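Local coordinates for protein monomethylamine methyltransferase MtmB1 (Methanosarcina barkeri, PDB 1NTH) that catalyses the transfer of the methyl group from monomethylamine to the corrinoid cofactor of its partner protein MtmC, a step in methanogenesis from methylamine, at residues G304-R309 against S350-T355. Sequence-based numbering, arbitrary orientation.
Sequences GSTNTR and SAQSIT
Gln352 reaches out from its helix to take a hydrogen bond from the hydroxyl of Thr306, with Thr306 OG1 2.6 Å from Gln352 OE1. The hydroxyl lies at 128° to the C=O bond and 23° out of the carbonyl plane. Threonine suits the place because its hydroxyl can donate here while accepting from the backbone N of Tyr335. Glutamine has the length: CG stands anti to the backbone N (chi1 -168°) and the chain runs on extended, carrying the amide across to the loop. Gln352 OE1 also accepts from a water 2.9 Å away, which donates to Asn307 OD1 as well, at 2.9 Å. Asn307 ND2 bonds to Glu348, while Gln352 NE2 donates to the backbone O of Gln333, so both ends of each buried amide are used. Shortened to an alanine, this position would probably leave the Thr306 hydroxyl and the water without their shared acceptor and Gln333 O without its donor. The loop is shaped locally by an ST turn, in which Ser305 OG accepts from Asn307 N at 3.1 Å. In this TIM barrel the loop leads from strand 293-300 into helix 309-325, whose N-cap is Thr308, and lies against helix 343-359, whose Gln352 also packs on Leu312 of helix 309-325.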
loop_
_atom_site.group_PDB
_atom_site.type_symbol
_atom_site.label_atom_id
_atom_site.label_comp_id
_atom_site.label_asym_id
_atom_site.label_seq_id
_atom_site.Cartn_x
_atom_site.Cartn_y
_atom_site.Cartn_z
ATOM N N GLY A 304 -42.821 14.583 -10.305
ATOM C CA GLY A 304 -41.691 13.877 -9.724
ATOM C C GLY A 304 -40.509 13.739 -10.670
ATOM O O GLY A 304 -39.692 12.829 -10.521
ATOM N N SER A 305 -40.421 14.644 -11.639
ATOM C CA SER A 305 -39.334 14.634 -12.615
ATOM C C SER A 305 -38.457 15.874 -12.483
ATOM O O SER A 305 -38.900 16.918 -12.002
ATOM C CB SER A 305 -39.894 14.567 -14.037
ATOM O OG SER A 305 -38.861 14.737 -14.996
ATOM N N THR A 306 -37.211 15.753 -12.927
ATOM C CA THR A 306 -36.257 16.851 -12.868
ATOM C C THR A 306 -36.150 17.587 -14.205
ATOM O O THR A 306 -35.417 18.568 -14.316
ATOM C CB THR A 306 -34.852 16.336 -12.512
ATOM O OG1 THR A 306 -34.495 15.295 -13.428
ATOM C CG2 THR A 306 -34.814 15.800 -11.088
ATOM N N ASN A 307 -36.874 17.124 -15.218
ATOM C CA ASN A 307 -36.793 17.766 -16.522
ATOM C C ASN A 307 -38.057 18.465 -17.016
ATOM O O ASN A 307 -38.312 18.521 -18.220
ATOM C CB ASN A 307 -36.312 16.765 -17.577
ATOM C CG ASN A 307 -37.093 15.472 -17.555
ATOM O OD1 ASN A 307 -36.608 14.448 -17.071
ATOM N ND2 ASN A 307 -38.316 15.511 -18.076
ATOM N N THR A 308 -38.854 18.994 -16.095
ATOM C CA THR A 308 -40.043 19.728 -16.507
ATOM C C THR A 308 -39.534 21.134 -16.796
ATOM O O THR A 308 -38.418 21.490 -16.401
ATOM C CB THR A 308 -41.115 19.794 -15.393
ATOM O OG1 THR A 308 -40.628 20.581 -14.301
ATOM C CG2 THR A 308 -41.468 18.396 -14.906
ATOM N N ARG A 309 -40.332 21.933 -17.491
ATOM C CA ARG A 309 -39.924 23.290 -17.818
ATOM C C ARG A 309 -39.497 24.061 -16.570
ATOM O O ARG A 309 -38.468 24.739 -16.574
ATOM C CB ARG A 309 -41.070 24.021 -18.525
ATOM C CG ARG A 309 -40.748 25.446 -18.960
ATOM C CD ARG A 309 -41.907 26.020 -19.777
ATOM N NE ARG A 309 -42.092 25.303 -21.037
ATOM C CZ ARG A 309 -41.465 25.603 -22.172
ATOM N NH1 ARG A 309 -40.609 26.616 -22.215
ATOM N NH2 ARG A 309 -41.685 24.881 -23.264
ATOM N N SER A 350 -32.266 14.367 -22.480
ATOM C CA SER A 350 -31.538 15.265 -23.369
ATOM C C SER A 350 -31.780 16.724 -22.999
ATOM O O SER A 350 -30.850 17.528 -22.969
ATOM C CB SER A 350 -31.949 15.028 -24.826
ATOM O OG SER A 350 -31.525 13.755 -25.272
ATOM N N ALA A 351 -33.035 17.068 -22.725
ATOM C CA ALA A 351 -33.359 18.439 -22.355
ATOM C C ALA A 351 -32.573 18.832 -21.108
ATOM O O ALA A 351 -32.063 19.949 -21.017
ATOM C CB ALA A 351 -34.859 18.581 -22.097
ATOM N N GLN A 352 -32.465 17.915 -20.151
ATOM C CA GLN A 352 -31.732 18.233 -18.935
ATOM C C GLN A 352 -30.230 18.316 -19.185
ATOM O O GLN A 352 -29.546 19.145 -18.590
ATOM C CB GLN A 352 -32.020 17.214 -17.834
ATOM C CG GLN A 352 -31.515 17.689 -16.485
ATOM C CD GLN A 352 -31.914 16.785 -15.348
ATOM O OE1 GLN A 352 -32.940 16.103 -15.410
ATOM N NE2 GLN A 352 -31.117 16.787 -14.284
ATOM N N SER A 353 -29.716 17.460 -20.063
ATOM C CA SER A 353 -28.291 17.486 -20.375
ATOM C C SER A 353 -27.936 18.810 -21.053
ATOM O O SER A 353 -26.881 19.391 -20.797
ATOM C CB SER A 353 -27.923 16.310 -21.283
ATOM O OG SER A 353 -26.538 16.323 -21.590
ATOM N N ILE A 354 -28.823 19.297 -21.915
ATOM C CA ILE A 354 -28.584 20.566 -22.591
ATOM C C ILE A 354 -28.546 21.681 -21.545
ATOM O O ILE A 354 -27.632 22.506 -21.528
ATOM C CB ILE A 354 -29.700 20.871 -23.620
ATOM C CG1 ILE A 354 -29.608 19.886 -24.787
ATOM C CG2 ILE A 354 -29.596 22.317 -24.100
ATOM C CD1 ILE A 354 -30.810 19.930 -25.728
ATOM N N THR A 355 -29.538 21.684 -20.661
ATOM C CA THR A 355 -29.633 22.691 -19.611
ATOM C C THR A 355 -28.434 22.663 -18.665
ATOM O O THR A 355 -27.831 23.702 -18.387
ATOM C CB THR A 355 -30.915 22.492 -18.780
ATOM O OG1 THR A 355 -32.054 22.521 -19.651
ATOM C CG2 THR A 355 -31.050 23.586 -17.727
HETATM O O HOH W 1 -33.799 13.707 -16.762
#